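Local coordinates for acetyltransferase, GNAT family (Streptococcus pneumoniae, PDB 2I79), which binds acetyl coenzyme A and probably transfers its acetyl group to an amine, as GNAT-family acetyltransferases do, at residues E17-L22 with E44-F49; E110-A115 with H142-E147; E28-S33 with A154-G159. All blocks are in the same frame, centred on the assembly; numbering follows the deposited sequence.

Interactions 1 and 2 are buried and apolar, and they lie on opposite sides of the chain's centre, with their own centres about 25 Å apart. Interaction 1 joins two helices, 15-26 and 43-55, through one methionine. Interaction 2 joins helix 103-117 to the turn leading into strand 145-156, through one isoleucine. Interaction 3 is only partly buried and more polar. It sets an aspartate against the far end of the same strand 145-156. That aspartate sits in the loop after helix 15-26, where neighbouring residues line the acetyl coenzyme A pocket. Along the chain, interaction 2 is nested inside the loop closed by interaction 3, while the segments of interactions 1 and 3 alternate.

Interaction 1 (E17-L22 with E44-F49); sequences ELVAFL and EEMEIF
M46 of helix 43-55 packs against L18, V19 and L22 of helix 15-26. Its CG is anti to the backbone N (chi1 -180°), which sends the chain out toward the other helix. Bends at chi2 and chi3 curl the chain so that CE reaches both V19 and L22. V19 and M46 lie alongside each other, their side chains running opposite ways. CG2 of V19 lies 3.6 Å from CB of M46 and 4.0 Å from its CE, so one methyl touches both ends of the bent chain. In the GNAT fold these two helices follow the first strand and pack on one face of the central sheet. Here their local axes approach to 9.8 Å and cross at 104°, close to perpendicular. The contact is confined to M46 and three residues of the other helix. L18 and L22 both lie crosswise to the methionine: CD2 of L18 is 3.9 Å from SD of M46, and CD1 of L22 is 3.7 Å from CE of M46. Beneath the helices, L18 touches L63 and I73 of strands 60-66 and 69-77. I39, in the loop before helix 43-55, packs on V19 and L22, while L41 and A15 touch M46.

Interaction 2 (E110-A115 with H142-E147); sequences EAIEWA and HGFVIE
I112 on helix 103-117 faces the turn at H142-F144, where the chain leaves helix 133-141 for strand 145-156; the closest CA atoms, those of I112 and H142, are 8.7 Å apart. G143 has positive phi (93°) and is the C-prime residue of a Schellman motif that ends helix 133-141. F144 N bonds to Y139 O and G143 N to Q140 O. The contact itself is carried by the end of one side chain. I112 has CG1 anti to its carbonyl carbon (chi1 -67°) and an extended chi2 of 164°, which carry CD1 out toward the turn. That methyl lies 3.7 Å from CB of H142 and 3.9 Å from H142 O. It also comes to the edge of the F144 ring, near the ring plane, with CD1 4.2 Å from CE2. Two polar atoms of H142 have partners nearby: ND1 hydrogen-bonds to L138 O, and the carbonyl O to K169 NZ. F144 meets Y139 edge to face and packs on L124 and L126 of strand 123-129. I112 also touches L124, so both sides of the contact rest on the same central strand. This is the packing expected of the C-terminal half of a GNAT domain, where the two helices that flank strand 123-129 in sequence, 103-117 and 133-141, border the acetyl coenzyme A site.

Interaction 3 (E28-S33 with A154-G159); sequences ETDFTS and AYIEEG. With ACO (acetyl coenzyme *a), chain G.
D30 and I156 meet through side chains whose first torsions put a branch in the same position. In D30, chi1 of 54° sets CG between the backbone N and the carbonyl carbon, with the carboxylate turned toward strand 145-156. In I156, chi1 of 59° does the same for CG1 and leaves CG2 anti to the carbonyl carbon. The carboxylate comes in across the isoleucine, nearly perpendicular to it. OD2 of D30 lies 4.0 Å from CB of I156, and D30 O lies 3.9 Å from CG2 of I156. OD2 is also 4.6 Å from OE2 of E157, a proximity of like charges that may be eased by the salt bridge from D30 OD1 to R131. The preceding T29 forms an ST turn: F31 N donates to T29 OG1 over 3.2 Å at 167°. On the ligand side, F31 CB lies 3.4 Å from O5P of acetyl coenzyme A. CG2 of T32 is 3.6 Å from the thioester sulfur S1P. The loop after helix 15-26 thus runs between the cofactor and the end of strand 145-156. Q129 of strand 123-129 bonds to D30 O, I162 of strand 160-170 packs on I156, and R83 of the second subunit bonds to T32 O and Y155 O.

Interaction 1 (E17-L22 with E44-F49)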
loop_
_atom_site.group_PDB
_atom_site.type_symbol
_atom_site.label_atom_id
_atom_site.label_comp_id
_atom_site.label_asym_id
_atom_site.label_seq_id
_atom_site.Cartn_x
_atom_site.Cartn_y
_atom_site.Cartn_z
ATOM N N GLU A 17 23.942 8.816 4.542
ATOM C CA GLU A 17 24.187 8.844 3.084
ATOM C C GLU A 17 22.934 8.461 2.323
ATOM O O GLU A 17 22.655 9.024 1.273
ATOM C CB GLU A 17 25.313 7.905 2.674
ATOM C CG GLU A 17 26.709 8.290 3.120
ATOM C CD GLU A 17 27.668 7.085 3.052
ATOM O OE1 GLU A 17 28.071 6.722 1.924
ATOM O OE2 GLU A 17 27.979 6.496 4.116
ATOM N N LEU A 18 22.182 7.505 2.851
ATOM C CA LEU A 18 20.950 7.069 2.208
ATOM C C LEU A 18 19.894 8.162 2.265
ATOM O O LEU A 18 19.180 8.359 1.308
ATOM C CB LEU A 18 20.435 5.773 2.844
ATOM C CG LEU A 18 19.142 5.175 2.244
ATOM C CD1 LEU A 18 19.174 5.083 0.683
ATOM C CD2 LEU A 18 18.887 3.844 2.888
ATOM N N VAL A 19 19.797 8.882 3.387
ATOM C CA VAL A 19 18.889 10.029 3.467
ATOM C C VAL A 19 19.298 11.068 2.422
ATOM O O VAL A 19 18.468 11.621 1.705
ATOM C CB VAL A 19 18.820 10.681 4.911
ATOM C CG1 VAL A 19 18.120 12.079 4.854
ATOM C CG2 VAL A 19 18.104 9.790 5.909
ATOM N N ALA A 20 20.602 11.318 2.329
ATOM C CA ALA A 20 21.146 12.301 1.400
ATOM C C ALA A 20 20.810 11.951 -0.059
ATOM O O ALA A 20 20.341 12.804 -0.862
ATOM C CB ALA A 20 22.649 12.407 1.606
ATOM N N PHE A 21 21.034 10.680 -0.406
ATOM C CA PHE A 21 20.732 10.186 -1.746
ATOM C C PHE A 21 19.242 10.286 -2.069
ATOM O O PHE A 21 18.847 10.664 -3.189
ATOM C CB PHE A 21 21.206 8.736 -1.885
ATOM C CG PHE A 21 20.804 8.110 -3.178
ATOM C CD1 PHE A 21 21.415 8.503 -4.377
ATOM C CD2 PHE A 21 19.785 7.182 -3.225
ATOM C CE1 PHE A 21 21.023 7.955 -5.564
ATOM C CE2 PHE A 21 19.389 6.645 -4.436
ATOM C CZ PHE A 21 20.016 7.029 -5.590
ATOM N N LEU A 22 18.387 9.955 -1.102
ATOM C CA LEU A 22 16.954 9.947 -1.397
ATOM C C LEU A 22 16.451 11.374 -1.562
ATOM O O LEU A 22 15.612 11.631 -2.374
ATOM C CB LEU A 22 16.174 9.171 -0.349
ATOM C CG LEU A 22 16.358 7.648 -0.441
ATOM C CD1 LEU A 22 16.026 6.969 0.885
ATOM C CD2 LEU A 22 15.510 7.056 -1.607
ATOM N N GLU A 44 18.655 9.671 11.902
ATOM C CA GLU A 44 18.338 8.843 13.074
ATOM C C GLU A 44 17.128 7.958 12.814
ATOM O O GLU A 44 17.174 6.733 13.054
ATOM C CB GLU A 44 18.153 9.745 14.302
ATOM C CG GLU A 44 19.477 10.505 14.715
ATOM C CD GLU A 44 19.988 11.612 13.714
ATOM O OE1 GLU A 44 19.175 12.292 13.010
ATOM O OE2 GLU A 44 21.240 11.816 13.657
ATOM N N GLU A 45 16.078 8.553 12.245
ATOM C CA GLU A 45 14.916 7.794 11.795
ATOM C C GLU A 45 15.207 6.770 10.690
ATOM O O GLU A 45 14.571 5.704 10.634
ATOM C CB GLU A 45 13.820 8.753 11.308
ATOM C CG GLU A 45 13.137 9.556 12.433
ATOM C CD GLU A 45 12.149 10.581 11.900
ATOM O OE1 GLU A 45 12.368 11.102 10.775
ATOM O OE2 GLU A 45 11.140 10.858 12.599
ATOM N N MET A 46 16.145 7.082 9.792
ATOM C CA MET A 46 16.487 6.118 8.756
ATOM C C MET A 46 17.167 4.888 9.365
ATOM O O MET A 46 16.969 3.778 8.898
ATOM C CB MET A 46 17.356 6.737 7.665
ATOM C CG MET A 46 17.721 5.745 6.563
ATOM S SD MET A 46 16.322 5.199 5.539
ATOM C CE MET A 46 16.026 6.690 4.604
ATOM N N GLU A 47 17.980 5.115 10.387
ATOM C CA GLU A 47 18.725 4.051 11.068
ATOM C C GLU A 47 17.758 2.966 11.627
ATOM O O GLU A 47 18.017 1.765 11.516
ATOM C CB GLU A 47 19.597 4.693 12.153
ATOM C CG GLU A 47 20.882 3.966 12.506
ATOM C CD GLU A 47 21.894 4.831 13.302
ATOM O OE1 GLU A 47 21.997 6.073 13.100
ATOM O OE2 GLU A 47 22.630 4.236 14.113
ATOM N N ILE A 48 16.622 3.396 12.173
ATOM C CA ILE A 48 15.528 2.495 12.567
ATOM C C ILE A 48 14.996 1.694 11.361
ATOM O O ILE A 48 15.058 0.455 11.315
ATOM C CB ILE A 48 14.382 3.305 13.261
ATOM C CG1 ILE A 48 14.858 3.812 14.642
ATOM C CG2 ILE A 48 13.074 2.461 13.372
ATOM C CD1 ILE A 48 14.154 5.075 15.155
ATOM N N PHE A 49 14.504 2.399 10.359
ATOM C CA PHE A 49 14.070 1.719 9.150
ATOM C C PHE A 49 15.090 0.647 8.695
ATOM O O PHE A 49 14.711 -0.485 8.354
ATOM C CB PHE A 49 13.797 2.723 8.032
ATOM C CG PHE A 49 13.436 2.079 6.719
ATOM C CD1 PHE A 49 12.173 1.535 6.520
ATOM C CD2 PHE A 49 14.367 2.004 5.678
ATOM C CE1 PHE A 49 11.835 0.931 5.308
ATOM C CE2 PHE A 49 14.035 1.414 4.467
ATOM C CZ PHE A 49 12.760 0.871 4.283
#

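Interaction 2 (E110-A115 with H142-E147)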
loop_
_atom_site.group_PDB
_atom_site.type_symbol
_atom_site.label_atom_id
_atom_site.label_comp_id
_atom_site.label_asym_id
_atom_site.label_seq_id
_atom_site.Cartn_x
_atom_site.Cartn_y
_atom_site.Cartn_z
ATOM N N GLU A 110 19.287 -8.387 -8.657
ATOM C CA GLU A 110 19.728 -8.792 -7.329
ATOM C C GLU A 110 18.554 -8.885 -6.356
ATOM O O GLU A 110 18.489 -9.799 -5.500
ATOM C CB GLU A 110 20.795 -7.849 -6.784
ATOM C CG GLU A 110 22.176 -8.063 -7.392
ATOM C CD GLU A 110 22.571 -9.536 -7.493
ATOM O OE1 GLU A 110 22.441 -10.264 -6.484
ATOM O OE2 GLU A 110 22.996 -9.965 -8.598
ATOM N N ALA A 111 17.634 -7.935 -6.481
ATOM C CA ALA A 111 16.457 -7.909 -5.628
ATOM C C ALA A 111 15.614 -9.145 -5.911
ATOM O O ALA A 111 15.154 -9.800 -4.987
ATOM C CB ALA A 111 15.649 -6.618 -5.861
ATOM N N ILE A 112 15.414 -9.462 -7.194
ATOM C CA ILE A 112 14.611 -10.632 -7.593
ATOM C C ILE A 112 15.228 -11.947 -7.085
ATOM O O ILE A 112 14.523 -12.849 -6.624
ATOM C CB ILE A 112 14.431 -10.700 -9.129
ATOM C CG1 ILE A 112 13.561 -9.524 -9.634
ATOM C CG2 ILE A 112 13.846 -12.052 -9.545
ATOM C CD1 ILE A 112 13.649 -9.282 -11.190
ATOM N N GLU A 113 16.548 -12.041 -7.181
ATOM C CA GLU A 113 17.277 -13.213 -6.726
ATOM C C GLU A 113 17.137 -13.384 -5.212
ATOM O O GLU A 113 16.914 -14.492 -4.738
ATOM C CB GLU A 113 18.749 -13.059 -7.068
ATOM C CG GLU A 113 19.354 -14.248 -7.736
ATOM C CD GLU A 113 20.790 -13.977 -8.142
ATOM O OE1 GLU A 113 21.080 -13.999 -9.372
ATOM O OE2 GLU A 113 21.611 -13.723 -7.216
ATOM N N TRP A 114 17.274 -12.288 -4.457
ATOM C CA TRP A 114 17.064 -12.333 -3.017
ATOM C C TRP A 114 15.622 -12.782 -2.727
ATOM O O TRP A 114 15.392 -13.639 -1.873
ATOM C CB TRP A 114 17.366 -10.976 -2.356
ATOM C CG TRP A 114 17.160 -11.009 -0.862
ATOM C CD1 TRP A 114 18.087 -11.341 0.086
ATOM C CD2 TRP A 114 15.936 -10.761 -0.149
ATOM N NE1 TRP A 114 17.524 -11.311 1.333
ATOM C CE2 TRP A 114 16.204 -10.962 1.219
ATOM C CE3 TRP A 114 14.639 -10.396 -0.534
ATOM C CZ2 TRP A 114 15.234 -10.783 2.200
ATOM C CZ3 TRP A 114 13.684 -10.233 0.438
ATOM C CH2 TRP A 114 13.984 -10.427 1.788
ATOM N N ALA A 115 14.657 -12.224 -3.454
ATOM C CA ALA A 115 13.260 -12.513 -3.191
ATOM C C ALA A 115 12.991 -14.002 -3.397
ATOM O O ALA A 115 12.322 -14.633 -2.591
ATOM C CB ALA A 115 12.361 -11.658 -4.075
ATOM N N HIS A 142 12.460 -7.716 -16.884
ATOM C CA HIS A 142 12.765 -8.662 -15.824
ATOM C C HIS A 142 11.578 -9.492 -15.450
ATOM O O HIS A 142 11.532 -10.020 -14.340
ATOM C CB HIS A 142 13.343 -7.935 -14.603
ATOM C CG HIS A 142 14.719 -7.405 -14.839
ATOM N ND1 HIS A 142 14.950 -6.196 -15.456
ATOM C CD2 HIS A 142 15.937 -7.945 -14.591
ATOM C CE1 HIS A 142 16.252 -6.009 -15.575
ATOM N NE2 HIS A 142 16.875 -7.059 -15.068
ATOM N N GLY A 143 10.604 -9.592 -16.349
ATOM C CA GLY A 143 9.494 -10.533 -16.170
ATOM C C GLY A 143 8.255 -9.987 -15.485
ATOM O O GLY A 143 7.346 -10.728 -15.185
ATOM N N PHE A 144 8.199 -8.681 -15.269
ATOM C CA PHE A 144 7.002 -8.056 -14.738
ATOM C C PHE A 144 5.999 -7.821 -15.858
ATOM O O PHE A 144 6.359 -7.334 -16.902
ATOM C CB PHE A 144 7.338 -6.724 -14.081
ATOM C CG PHE A 144 7.971 -6.858 -12.724
ATOM C CD1 PHE A 144 7.229 -6.639 -11.564
ATOM C CD2 PHE A 144 9.309 -7.195 -12.607
ATOM C CE1 PHE A 144 7.805 -6.754 -10.328
ATOM C CE2 PHE A 144 9.878 -7.334 -11.380
ATOM C CZ PHE A 144 9.124 -7.105 -10.221
ATOM N N VAL A 145 4.727 -8.108 -15.602
ATOM C CA VAL A 145 3.674 -7.893 -16.587
ATOM C C VAL A 145 2.692 -6.841 -16.062
ATOM O O VAL A 145 2.553 -6.665 -14.844
ATOM C CB VAL A 145 2.959 -9.209 -16.866
ATOM C CG1 VAL A 145 3.991 -10.269 -17.334
ATOM C CG2 VAL A 145 2.225 -9.683 -15.641
ATOM N N ILE A 146 2.034 -6.145 -16.970
ATOM C CA ILE A 146 1.035 -5.157 -16.616
ATOM C C ILE A 146 -0.277 -5.881 -16.311
ATOM O O ILE A 146 -0.795 -6.620 -17.127
ATOM C CB ILE A 146 0.850 -4.077 -17.730
ATOM C CG1 ILE A 146 2.144 -3.265 -17.863
ATOM C CG2 ILE A 146 -0.336 -3.182 -17.405
ATOM C CD1 ILE A 146 2.301 -2.514 -19.113
ATOM N N GLU A 147 -0.789 -5.658 -15.117
ATOM C CA GLU A 147 -1.963 -6.351 -14.602
ATOM C C GLU A 147 -3.177 -5.457 -14.531
ATOM O O GLU A 147 -4.243 -5.892 -14.096
ATOM C CB GLU A 147 -1.645 -6.841 -13.185
ATOM C CG GLU A 147 -0.569 -7.903 -13.209
ATOM C CD GLU A 147 0.042 -8.173 -11.864
ATOM O OE1 GLU A 147 0.129 -7.231 -11.035
ATOM O OE2 GLU A 147 0.431 -9.349 -11.645
#

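Interaction 3 (E28-S33 with A154-G159)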
loop_
_atom_site.group_PDB
_atom_site.type_symbol
_atom_site.label_atom_id
_atom_site.label_comp_id
_atom_site.label_asym_id
_atom_site.label_seq_id
_atom_site.Cartn_x
_atom_site.Cartn_y
_atom_site.Cartn_z
ATOM N N GLU A 28 15.050 15.129 -8.716
ATOM C CA GLU A 28 15.450 14.864 -10.097
ATOM C C GLU A 28 14.259 14.561 -11.000
ATOM O O GLU A 28 14.284 14.926 -12.165
ATOM C CB GLU A 28 16.444 13.698 -10.162
ATOM C CG GLU A 28 17.756 14.049 -9.545
ATOM C CD GLU A 28 18.776 12.923 -9.594
ATOM O OE1 GLU A 28 18.400 11.758 -9.838
ATOM O OE2 GLU A 28 19.965 13.211 -9.351
ATOM N N THR A 29 13.224 13.892 -10.483
ATOM C CA THR A 29 12.045 13.593 -11.298
ATOM C C THR A 29 10.815 13.723 -10.459
ATOM O O THR A 29 10.886 13.784 -9.189
ATOM C CB THR A 29 12.060 12.140 -11.870
ATOM O OG1 THR A 29 11.702 11.206 -10.853
ATOM C CG2 THR A 29 13.430 11.732 -12.460
ATOM N N ASP A 30 9.667 13.722 -11.125
ATOM C CA ASP A 30 8.391 13.532 -10.419
ATOM C C ASP A 30 7.715 12.186 -10.801
ATOM O O ASP A 30 6.491 12.069 -10.792
ATOM C CB ASP A 30 7.474 14.753 -10.626
ATOM C CG ASP A 30 7.260 15.099 -12.087
ATOM O OD1 ASP A 30 7.834 14.421 -12.980
ATOM O OD2 ASP A 30 6.485 16.057 -12.337
ATOM N N PHE A 31 8.542 11.170 -11.078
ATOM C CA PHE A 31 8.088 9.842 -11.484
ATOM C C PHE A 31 7.656 8.941 -10.316
ATOM O O PHE A 31 6.990 7.906 -10.530
ATOM C CB PHE A 31 9.172 9.107 -12.284
ATOM C CG PHE A 31 9.338 9.588 -13.696
ATOM C CD1 PHE A 31 8.242 9.883 -14.500
ATOM C CD2 PHE A 31 10.600 9.692 -14.249
ATOM C CE1 PHE A 31 8.427 10.304 -15.845
ATOM C CE2 PHE A 31 10.790 10.122 -15.563
ATOM C CZ PHE A 31 9.705 10.426 -16.359
ATOM N N THR A 32 8.010 9.326 -9.094
ATOM C CA THR A 32 7.612 8.570 -7.913
ATOM C C THR A 32 6.947 9.486 -6.898
ATOM O O THR A 32 6.783 10.669 -7.140
ATOM C CB THR A 32 8.825 7.860 -7.279
ATOM O OG1 THR A 32 9.620 8.796 -6.531
ATOM C CG2 THR A 32 9.665 7.177 -8.383
ATOM N N SER A 33 6.546 8.936 -5.769
ATOM C CA SER A 33 5.815 9.718 -4.766
ATOM C C SER A 33 6.736 10.705 -4.034
ATOM O O SER A 33 6.261 11.668 -3.422
ATOM C CB SER A 33 5.103 8.784 -3.795
ATOM O OG SER A 33 6.093 8.005 -3.129
ATOM N N ALA A 154 -1.699 9.075 -9.693
ATOM C CA ALA A 154 -0.698 10.042 -9.283
ATOM C C ALA A 154 -1.163 11.459 -9.646
ATOM O O ALA A 154 -1.894 11.675 -10.648
ATOM C CB ALA A 154 0.618 9.737 -9.966
ATOM N N TYR A 155 -0.688 12.406 -8.840
ATOM C CA TYR A 155 -0.942 13.823 -9.012
ATOM C C TYR A 155 0.388 14.545 -9.260
ATOM O O TYR A 155 1.328 14.392 -8.471
ATOM C CB TYR A 155 -1.600 14.323 -7.734
ATOM C CG TYR A 155 -1.934 15.781 -7.713
ATOM C CD1 TYR A 155 -1.212 16.675 -6.910
ATOM C CD2 TYR A 155 -2.989 16.269 -8.457
ATOM C CE1 TYR A 155 -1.524 18.024 -6.885
ATOM C CE2 TYR A 155 -3.315 17.621 -8.446
ATOM C CZ TYR A 155 -2.584 18.492 -7.651
ATOM O OH TYR A 155 -2.929 19.835 -7.650
ATOM N N ILE A 156 0.494 15.301 -10.353
ATOM C CA ILE A 156 1.742 16.020 -10.675
ATOM C C ILE A 156 1.490 17.482 -11.027
ATOM O O ILE A 156 0.360 17.880 -11.285
ATOM C CB ILE A 156 2.561 15.356 -11.855
ATOM C CG1 ILE A 156 1.737 15.282 -13.145
ATOM C CG2 ILE A 156 3.102 13.977 -11.469
ATOM C CD1 ILE A 156 2.587 15.079 -14.409
ATOM N N GLU A 157 2.560 18.277 -11.033
ATOM C CA GLU A 157 2.528 19.633 -11.609
ATOM C C GLU A 157 1.433 20.532 -11.021
ATOM O O GLU A 157 0.895 21.414 -11.712
ATOM C CB GLU A 157 2.362 19.550 -13.134
ATOM C CG GLU A 157 3.554 18.891 -13.813
ATOM C CD GLU A 157 3.311 18.546 -15.272
ATOM O OE1 GLU A 157 2.204 18.809 -15.805
ATOM O OE2 GLU A 157 4.251 17.990 -15.896
ATOM N N GLU A 158 1.081 20.283 -9.763
ATOM C CA GLU A 158 0.086 21.096 -9.073
ATOM C C GLU A 158 -1.176 21.206 -9.966
ATOM O O GLU A 158 -1.498 22.283 -10.469
ATOM C CB GLU A 158 0.751 22.456 -8.707
ATOM C CG GLU A 158 -0.156 23.705 -8.539
ATOM C CD GLU A 158 0.518 25.000 -9.048
ATOM O OE1 GLU A 158 1.483 25.456 -8.370
ATOM O OE2 GLU A 158 0.074 25.543 -10.108
ATOM N N GLY A 159 -1.852 20.073 -10.202
ATOM C CA GLY A 159 -3.127 20.074 -10.924
ATOM C C GLY A 159 -3.362 18.999 -11.980
ATOM O O GLY A 159 -4.477 18.868 -12.469
HETATM N N1A ACO G . 11.548 4.532 -23.135
HETATM C C2A ACO G . 11.857 3.218 -23.163
HETATM N N3A ACO G . 13.022 2.735 -22.690
HETATM C C4A ACO G . 13.946 3.554 -22.150
HETATM C C5A ACO G . 13.681 4.989 -22.066
HETATM C C6A ACO G . 12.389 5.447 -22.597
HETATM N N6A ACO G . 12.075 6.760 -22.558
HETATM N N7A ACO G . 14.752 5.552 -21.503
HETATM C C8A ACO G . 15.632 4.539 -21.240
HETATM N N9A ACO G . 15.144 3.350 -21.634
HETATM C C1B ACO G . 15.704 1.971 -21.549
HETATM C C2B ACO G . 17.184 1.748 -21.815
HETATM O O2B ACO G . 17.458 1.571 -23.207
HETATM C C3B ACO G . 17.409 0.463 -21.060
HETATM O O3B ACO G . 16.871 -0.679 -21.700
HETATM P P3B ACO G . 17.755 -1.800 -22.424
HETATM O O7A ACO G . 18.125 -0.952 -23.631
HETATM O O8A ACO G . 16.847 -2.975 -22.696
HETATM O O9A ACO G . 18.867 -2.164 -21.473
HETATM C C4B ACO G . 16.520 0.628 -19.836
HETATM O O4B ACO G . 15.443 1.465 -20.242
HETATM C C5B ACO G . 17.310 1.222 -18.676
HETATM O O5B ACO G . 17.933 0.109 -18.024
HETATM P P1A ACO G . 19.079 0.401 -16.935
HETATM O O1A ACO G . 20.090 1.369 -17.491
HETATM O O2A ACO G . 19.486 -0.959 -16.405
HETATM O O3A ACO G . 18.223 1.264 -15.866
HETATM P P2A ACO G . 18.602 2.695 -15.166
HETATM O O4A ACO G . 18.469 3.925 -16.071
HETATM O O5A ACO G . 19.894 2.426 -14.431
HETATM O O6A ACO G . 17.345 2.698 -14.124
HETATM C CBP ACO G . 15.202 3.763 -13.614
HETATM C CCP ACO G . 16.016 2.922 -14.580
HETATM C CDP ACO G . 13.763 3.832 -14.147
HETATM C CEP ACO G . 15.272 3.101 -12.229
HETATM C CAP ACO G . 15.792 5.176 -13.546
HETATM O OAP ACO G . 15.644 5.873 -14.806
HETATM C C9P ACO G . 15.168 5.983 -12.420
HETATM O O9P ACO G . 15.599 5.874 -11.287
HETATM N N8P ACO G . 14.176 6.808 -12.729
HETATM C C7P ACO G . 13.493 7.694 -11.778
HETATM C C6P ACO G . 12.772 6.961 -10.648
HETATM C C5P ACO G . 11.812 5.938 -11.188
HETATM O O5P ACO G . 10.996 6.271 -12.022
HETATM N N4P ACO G . 11.918 4.702 -10.718
HETATM C C3P ACO G . 11.056 3.607 -11.132
HETATM C C2P ACO G . 9.640 3.705 -10.579
HETATM S S1P ACO G . 9.688 3.564 -8.815
HETATM C C ACO G . 9.386 2.048 -8.313
HETATM O O ACO G . 10.256 1.278 -8.644
HETATM C CH3 ACO G . 8.120 1.751 -7.530
#